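Long-range contacts in SusD superfamily protein (Bacteroides vulgatus, PDB 3MYV), which belongs to the SusD family of outer-membrane proteins and probably binds polysaccharide at the bacterial cell surface: residues N68-G73 against V431-E436; K233-W238 against K314-D319; F427-L432 against P449-N454. All blocks are in the same frame, centred on the assembly; numbering follows the deposited sequence.

Contact 1 (N68-G73 against V431-E436)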
# COMPACT_ATOMS: atom_id res chain seq x y z
N ASN A 68 -1.33 -24.68 1.80
CA ASN A 68 -2.24 -25.01 2.90
C ASN A 68 -2.13 -24.09 4.12
O ASN A 68 -2.86 -24.27 5.09
CB ASN A 68 -2.13 -26.50 3.31
CG ASN A 68 -0.83 -26.86 4.02
OD1 ASN A 68 -0.01 -25.99 4.35
ND2 ASN A 68 -0.65 -28.15 4.29
N SER A 69 -1.26 -23.08 4.03
CA SER A 69 -1.11 -22.10 5.11
C SER A 69 -0.36 -20.90 4.52
O SER A 69 0.88 -20.85 4.55
CB SER A 69 -0.34 -22.71 6.29
OG SER A 69 -0.40 -21.89 7.43
N LEU A 70 -1.10 -19.94 3.96
CA LEU A 70 -0.44 -18.82 3.27
C LEU A 70 0.48 -18.05 4.22
O LEU A 70 1.49 -17.55 3.78
CB LEU A 70 -1.41 -17.89 2.56
CG LEU A 70 -1.70 -18.20 1.09
CD1 LEU A 70 -2.24 -19.63 0.85
CD2 LEU A 70 -2.64 -17.15 0.51
N ASN A 71 0.15 -17.97 5.51
CA ASN A 71 0.96 -17.22 6.47
C ASN A 71 1.14 -15.79 5.99
O ASN A 71 2.25 -15.23 6.01
CB ASN A 71 2.33 -17.88 6.72
CG ASN A 71 2.23 -19.34 7.19
OD1 ASN A 71 1.26 -19.72 7.82
ND2 ASN A 71 3.26 -20.13 6.92
N ALA A 72 0.02 -15.19 5.57
CA ALA A 72 0.02 -13.83 5.06
C ALA A 72 -1.30 -13.14 5.42
O ALA A 72 -1.96 -12.55 4.57
CB ALA A 72 0.27 -13.81 3.52
N GLY A 73 -1.67 -13.22 6.69
CA GLY A 73 -2.89 -12.60 7.15
C GLY A 73 -4.10 -13.16 6.41
O GLY A 73 -4.29 -14.36 6.37
N VAL A 431 5.67 -14.09 -5.21
CA VAL A 431 4.22 -14.13 -5.12
C VAL A 431 3.81 -15.15 -4.08
O VAL A 431 4.55 -16.10 -3.79
CB VAL A 431 3.55 -14.49 -6.47
CG1 VAL A 431 3.78 -13.36 -7.50
CG2 VAL A 431 4.06 -15.84 -7.01
N LEU A 432 2.63 -14.92 -3.50
CA LEU A 432 2.03 -15.90 -2.58
C LEU A 432 1.45 -17.07 -3.35
O LEU A 432 1.11 -16.93 -4.55
CB LEU A 432 0.91 -15.26 -1.77
CG LEU A 432 1.32 -14.26 -0.71
CD1 LEU A 432 0.09 -13.53 -0.23
CD2 LEU A 432 2.09 -14.88 0.48
N PRO A 433 1.35 -18.24 -2.69
CA PRO A 433 0.67 -19.33 -3.38
C PRO A 433 -0.87 -19.17 -3.35
O PRO A 433 -1.44 -18.54 -2.45
CB PRO A 433 1.10 -20.55 -2.58
CG PRO A 433 1.19 -20.01 -1.16
CD PRO A 433 1.76 -18.62 -1.33
N ILE A 434 -1.51 -19.74 -4.36
CA ILE A 434 -2.95 -19.89 -4.40
C ILE A 434 -3.34 -20.85 -3.24
O ILE A 434 -2.73 -21.93 -3.12
CB ILE A 434 -3.43 -20.47 -5.78
CG1 ILE A 434 -2.97 -19.60 -6.97
CG2 ILE A 434 -4.97 -20.64 -5.77
CD1 ILE A 434 -3.41 -18.15 -6.96
N PRO A 435 -4.31 -20.47 -2.40
CA PRO A 435 -4.72 -21.35 -1.30
C PRO A 435 -5.21 -22.70 -1.79
O PRO A 435 -5.97 -22.77 -2.77
CB PRO A 435 -5.87 -20.59 -0.63
CG PRO A 435 -5.65 -19.16 -1.02
CD PRO A 435 -5.02 -19.18 -2.36
N GLU A 436 -4.80 -23.75 -1.10
CA GLU A 436 -5.08 -25.12 -1.50
C GLU A 436 -6.59 -25.35 -1.71
O GLU A 436 -6.99 -26.05 -2.65
CB GLU A 436 -4.54 -26.08 -0.43
CG GLU A 436 -4.76 -27.55 -0.73
CD GLU A 436 -4.17 -28.47 0.35
OE1 GLU A 436 -4.73 -28.53 1.47
OE2 GLU A 436 -3.16 -29.14 0.07
O HOH W 1 -2.91 -29.89 3.00

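Contact 2 (K233-W238 against K314-D319). With EDO (1,2-ethanediol), chain H.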
# COMPACT_ATOMS: atom_id res chain seq x y z
N LYS A 233 7.25 19.99 11.59
CA LYS A 233 6.00 19.39 12.02
C LYS A 233 5.86 17.93 11.59
O LYS A 233 4.81 17.32 11.80
CB LYS A 233 4.84 20.16 11.42
CG LYS A 233 4.90 21.65 11.65
CD LYS A 233 4.42 22.01 13.02
CE LYS A 233 4.18 23.51 13.10
NZ LYS A 233 4.11 23.94 14.53
N TYR A 234 6.87 17.39 10.94
CA TYR A 234 6.81 16.03 10.36
C TYR A 234 6.60 14.93 11.41
O TYR A 234 5.69 14.10 11.28
CB TYR A 234 8.08 15.76 9.55
CG TYR A 234 8.06 14.48 8.76
CD1 TYR A 234 7.49 14.43 7.50
CD2 TYR A 234 8.64 13.31 9.27
CE1 TYR A 234 7.52 13.26 6.77
CE2 TYR A 234 8.65 12.15 8.55
CZ TYR A 234 8.08 12.12 7.31
OH TYR A 234 8.10 10.96 6.58
N VAL A 235 7.41 14.93 12.47
CA VAL A 235 7.27 13.88 13.49
C VAL A 235 5.88 13.95 14.13
O VAL A 235 5.19 12.92 14.27
CB VAL A 235 8.38 13.94 14.54
CG1 VAL A 235 8.08 12.98 15.70
CG2 VAL A 235 9.71 13.61 13.91
N ALA A 236 5.46 15.16 14.50
CA ALA A 236 4.12 15.33 15.13
C ALA A 236 2.97 14.91 14.22
O ALA A 236 1.85 14.62 14.70
CB ALA A 236 3.93 16.81 15.61
N ALA A 237 3.20 14.90 12.91
CA ALA A 237 2.17 14.54 11.93
C ALA A 237 1.81 13.05 11.98
O ALA A 237 0.76 12.64 11.47
CB ALA A 237 2.60 14.96 10.50
N TRP A 238 2.68 12.26 12.62
CA TRP A 238 2.47 10.81 12.76
C TRP A 238 1.81 10.41 14.06
O TRP A 238 1.68 9.21 14.34
CB TRP A 238 3.81 10.06 12.57
CG TRP A 238 4.28 10.16 11.19
CD1 TRP A 238 5.23 11.02 10.70
CD2 TRP A 238 3.77 9.45 10.06
NE1 TRP A 238 5.35 10.85 9.33
CE2 TRP A 238 4.46 9.90 8.92
CE3 TRP A 238 2.80 8.44 9.90
CZ2 TRP A 238 4.21 9.39 7.65
CZ3 TRP A 238 2.55 7.96 8.64
CH2 TRP A 238 3.25 8.42 7.54
N LYS A 314 6.82 5.20 13.87
CA LYS A 314 6.05 5.98 12.93
C LYS A 314 4.56 6.02 13.30
O LYS A 314 3.87 6.96 12.93
CB LYS A 314 6.28 5.47 11.50
CG LYS A 314 5.45 6.18 10.45
CD LYS A 314 5.84 5.78 9.04
CE LYS A 314 6.81 6.72 8.40
NZ LYS A 314 7.16 6.42 6.93
N LEU A 315 4.07 5.03 14.04
CA LEU A 315 2.70 5.07 14.51
C LEU A 315 2.75 5.46 15.98
O LEU A 315 2.95 4.62 16.89
CB LEU A 315 2.02 3.71 14.26
CG LEU A 315 1.93 3.35 12.75
CD1 LEU A 315 3.13 2.46 12.26
CD2 LEU A 315 0.64 2.65 12.43
N ARG A 316 2.57 6.75 16.22
CA ARG A 316 2.98 7.35 17.47
C ARG A 316 1.77 7.56 18.40
O ARG A 316 0.81 8.22 18.03
CB ARG A 316 3.71 8.68 17.20
CG ARG A 316 4.97 8.52 16.33
CD ARG A 316 5.69 9.86 16.06
NE ARG A 316 6.42 10.37 17.23
CZ ARG A 316 7.67 10.05 17.55
NH1 ARG A 316 8.39 9.19 16.80
NH2 ARG A 316 8.23 10.61 18.63
N GLY A 317 1.85 7.03 19.61
CA GLY A 317 0.81 7.25 20.60
C GLY A 317 1.16 8.48 21.41
O GLY A 317 2.09 9.20 21.07
N THR A 318 0.42 8.71 22.48
CA THR A 318 0.69 9.84 23.38
C THR A 318 1.79 9.59 24.40
O THR A 318 2.26 10.53 25.02
CB THR A 318 -0.58 10.23 24.14
OG1 THR A 318 -1.00 9.12 24.94
CG2 THR A 318 -1.70 10.59 23.15
N ASP A 319 2.21 8.33 24.58
CA ASP A 319 3.27 7.96 25.52
C ASP A 319 4.32 7.06 24.84
O ASP A 319 3.97 5.98 24.31
CB ASP A 319 2.65 7.22 26.72
CG ASP A 319 3.69 6.85 27.81
OD1 ASP A 319 4.65 7.62 28.01
OD2 ASP A 319 3.54 5.80 28.50
C1 EDO H . 0.52 10.85 7.31
O1 EDO H . -0.68 11.54 6.94
C2 EDO H . 0.92 11.19 8.74
O2 EDO H . -0.07 10.70 9.64
O HOH W 2 9.22 8.29 7.31

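Contact 3 (F427-L432 against P449-N454)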
# COMPACT_ATOMS: atom_id res chain seq x y z
N PHE A 427 12.38 -15.04 -8.22
CA PHE A 427 12.21 -15.85 -7.02
C PHE A 427 10.77 -16.32 -6.91
O PHE A 427 9.85 -15.51 -6.92
CB PHE A 427 12.53 -15.01 -5.79
CG PHE A 427 12.50 -15.76 -4.49
CD1 PHE A 427 13.03 -17.04 -4.38
CD2 PHE A 427 12.03 -15.14 -3.35
CE1 PHE A 427 13.03 -17.71 -3.16
CE2 PHE A 427 12.04 -15.79 -2.15
CZ PHE A 427 12.55 -17.07 -2.05
N TYR A 428 10.56 -17.63 -6.79
CA TYR A 428 9.21 -18.18 -6.93
C TYR A 428 8.28 -17.70 -5.82
O TYR A 428 7.06 -17.67 -6.01
CB TYR A 428 9.21 -19.70 -7.07
CG TYR A 428 9.34 -20.51 -5.78
CD1 TYR A 428 10.57 -20.74 -5.20
CD2 TYR A 428 8.23 -21.07 -5.19
CE1 TYR A 428 10.70 -21.49 -4.05
CE2 TYR A 428 8.33 -21.83 -4.05
CZ TYR A 428 9.57 -22.04 -3.47
OH TYR A 428 9.67 -22.78 -2.32
N LYS A 429 8.87 -17.29 -4.69
CA LYS A 429 8.06 -16.82 -3.57
C LYS A 429 7.90 -15.31 -3.56
O LYS A 429 7.42 -14.76 -2.57
CB LYS A 429 8.59 -17.37 -2.25
CG LYS A 429 8.50 -18.89 -2.21
CD LYS A 429 8.65 -19.46 -0.85
CE LYS A 429 10.11 -19.46 -0.38
NZ LYS A 429 10.25 -20.27 0.86
N CYS A 430 8.25 -14.63 -4.67
CA CYS A 430 7.90 -13.21 -4.82
C CYS A 430 6.41 -12.99 -5.06
O CYS A 430 5.93 -11.85 -5.09
CB CYS A 430 8.74 -12.49 -5.89
SG CYS A 430 8.20 -12.79 -7.63
N VAL A 431 5.67 -14.09 -5.21
CA VAL A 431 4.22 -14.13 -5.12
C VAL A 431 3.81 -15.15 -4.08
O VAL A 431 4.55 -16.10 -3.79
CB VAL A 431 3.55 -14.49 -6.47
CG1 VAL A 431 3.78 -13.36 -7.50
CG2 VAL A 431 4.06 -15.84 -7.01
N LEU A 432 2.63 -14.92 -3.50
CA LEU A 432 2.03 -15.90 -2.58
C LEU A 432 1.45 -17.07 -3.35
O LEU A 432 1.11 -16.93 -4.55
CB LEU A 432 0.91 -15.26 -1.77
CG LEU A 432 1.32 -14.26 -0.71
CD1 LEU A 432 0.09 -13.53 -0.23
CD2 LEU A 432 2.09 -14.88 0.48
N PRO A 449 4.13 -21.04 -9.93
CA PRO A 449 5.26 -21.93 -10.20
C PRO A 449 6.13 -22.09 -8.96
O PRO A 449 6.25 -21.16 -8.17
CB PRO A 449 6.05 -21.20 -11.31
CG PRO A 449 5.45 -19.92 -11.49
CD PRO A 449 4.09 -19.88 -10.83
N GLY A 450 6.68 -23.28 -8.75
CA GLY A 450 7.59 -23.53 -7.64
C GLY A 450 6.90 -24.08 -6.41
O GLY A 450 7.48 -24.88 -5.67
N TYR A 451 5.66 -23.66 -6.16
CA TYR A 451 4.94 -24.11 -4.99
C TYR A 451 4.46 -25.55 -5.21
O TYR A 451 4.25 -25.94 -6.35
CB TYR A 451 3.76 -23.18 -4.71
CG TYR A 451 4.13 -21.86 -4.08
CD1 TYR A 451 4.49 -21.79 -2.75
CD2 TYR A 451 4.12 -20.67 -4.82
CE1 TYR A 451 4.82 -20.58 -2.15
CE2 TYR A 451 4.43 -19.46 -4.23
CZ TYR A 451 4.78 -19.42 -2.89
OH TYR A 451 5.11 -18.24 -2.29
N PRO A 452 4.31 -26.34 -4.13
CA PRO A 452 3.76 -27.70 -4.30
C PRO A 452 2.26 -27.67 -4.60
O PRO A 452 1.59 -26.68 -4.29
CB PRO A 452 3.98 -28.35 -2.94
CG PRO A 452 3.98 -27.22 -1.96
CD PRO A 452 4.64 -26.06 -2.73
N LYS A 453 1.77 -28.71 -5.25
CA LYS A 453 0.33 -28.93 -5.44
C LYS A 453 0.05 -30.38 -5.00
O LYS A 453 0.48 -31.32 -5.65
CB LYS A 453 -0.07 -28.67 -6.90
CG LYS A 453 -1.58 -28.53 -7.13
CD LYS A 453 -1.94 -27.99 -8.52
CE LYS A 453 -3.46 -28.15 -8.80
NZ LYS A 453 -3.87 -27.75 -10.20
N ASN A 454 -0.59 -30.54 -3.85
CA ASN A 454 -0.82 -31.86 -3.25
C ASN A 454 -1.80 -32.65 -4.12
O ASN A 454 -2.77 -32.07 -4.60
CB ASN A 454 -1.37 -31.74 -1.84
CG ASN A 454 -1.09 -32.98 -1.01
OD1 ASN A 454 0.03 -33.15 -0.52
ND2 ASN A 454 -2.09 -33.87 -0.86
OXT ASN A 454 -1.61 -33.84 -4.37
O HOH W 3 5.61 -18.61 -8.13

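Contact 1 (N68-G73 against V431-E436)
Water joins the two loops at their outer end: it donates to Glu-436 OE1 at 2.7 Å and accepts from Asn-68 ND2, 3.1 Å away. The glutamate reaches it with a straight stem, CG anti to the backbone N (chi1 -180°), and its OE1 also lies 3.8 Å from Asn-68 CB. Inward from this bridge the contact turns apolar. Leu-70 sits over the Pro-Ile-Pro run of the other loop, whose backbone angles are near those of polyproline II. The isobutyl fork of Leu-70 straddles the Pro-433 carbonyl oxygen, with CD2 3.5 Å from Pro-433 O, while CD1 touches both proline rings: CG of Pro-433 at 4.0 Å and CG of Pro-435 at 3.9 Å. Ile-434, between them, turns its side chain the other way. Farther along, Ala-72 CB nestles in the fork of Leu-432, 3.7 Å from CD2 and almost as near CD1. The loops run roughly antiparallel, 149° apart, and belong to distant parts of the sequence. The 68-73 loop leads from helix 56-61 to helix 77-94. The partner loop, 431-436, precedes helix 438-441; Phe-128, at the end of helix 103-128, packs against both Leu-70 and Leu-432.

Contact 2 (K233-W238 against K314-D319)
Trp-238 is sandwiched between a lysine and a solvent molecule: the hydrocarbon stem of Lys-314 lies over one face of the indole, and a 1,2-ethanediol, probably from the crystallisation liquor, rests on the other. The CH-pi contact runs from Lys-314 CG to the centroid of the six-membered ring, 3.8 Å away and 20° off the normal; ethanediol C2 meets Trp-238 CE3 from the opposite side at 3.5 Å. The bend at chi3 (-96°) carries Lys-314 CE across the face that CG covers, above CZ2. Lys-314 NZ is hydrogen-bonded to Val-392 O and forms a salt bridge with Glu-394, both outside the loops, and donates a hydrogen bond to a water, which in turn donates one to Tyr-234 OH. Backbone joins the loops as well, Arg-316 N to Trp-238 O at 3.2 Å with an N-H...O angle of 158°. Beside it Val-235 CG1 lies over the centre of one face of the Arg-316 guanidinium, 3.5 Å from CZ, while NH1 bonds to Tyr-313 O. Ethanediol O2 donates to Ala-237 O at 2.8 Å. A tryptophan stacked on a lysine stem is a classic CH-pi pairing, and here it joins two surface loops of the SusD fold.

Contact 3 (F427-L432 against P449-N454)
The C-terminal tail of this SusD-family chain turns back after helix 438-441 and lays Tyr-451 against the loop 427-432 that precedes the helix. The Tyr-451 hydroxyl donates to Val-431 O at 2.7 Å, in the carbonyl plane and with a C=O...O angle of 151°; the acceptor lies at the ring edge. Tyr-428 comes in over one face of the same ring. Its CE2 edge points at the middle of that face in a T-shaped stack, centroids 5.2 Å apart and planes at 69°. Tyr-428 takes the first torsion that sets CG between its backbone N and carbonyl carbon (chi1 80°), which brings CD2 to within 3.5 Å of Gly-450 C. A side chain at Gly-450 would run into that ring, and the backbone there also calls for glycine, since a CB would press on Pro-449 O. Lys-429 packs against both tyrosines: its CG lies over the centre of the Tyr-428 ring and also 3.5 Å from Tyr-451 OH, its chain crossing Tyr-451 at about a right angle before NZ leaves to bond Phe-63 O. A water ties the backbones together, donating to Tyr-428 O at 2.7 Å and to Pro-449 O at 2.6 Å. Replacing Tyr-451 by an alanine would probably leave Val-431 O without its phenolic donor and the edge of Tyr-428 without a face to meet. Tyr-451 is thus held in two ways, through its hydroxyl and through its ring face, and the bond and the stack together are likely to limit both the reach and the rotation of the ring. With the water bridge, they probably keep this part of the tail against the loop.

Contacts 1 and 3 form one continuous patch, their centres 9 Å apart, and share Val-431 and Leu-432; Pro-433 CD of the first packs 3.5 Å from Tyr-451 CZ of the second. The 427-436 strip is thus held from two directions, by a loop early in the sequence and by the C-terminal tail. Both are partly buried and both have a water bridge, but contact 1 otherwise rests on aliphatic packing, while contact 3 adds an aromatic stack and a direct hydroxyl bond. Contact 2 is a surface contact, about 17 Å from contact 1 and about 21 Å from contact 3 by nearest atoms, and mixes charged side chains with an indole.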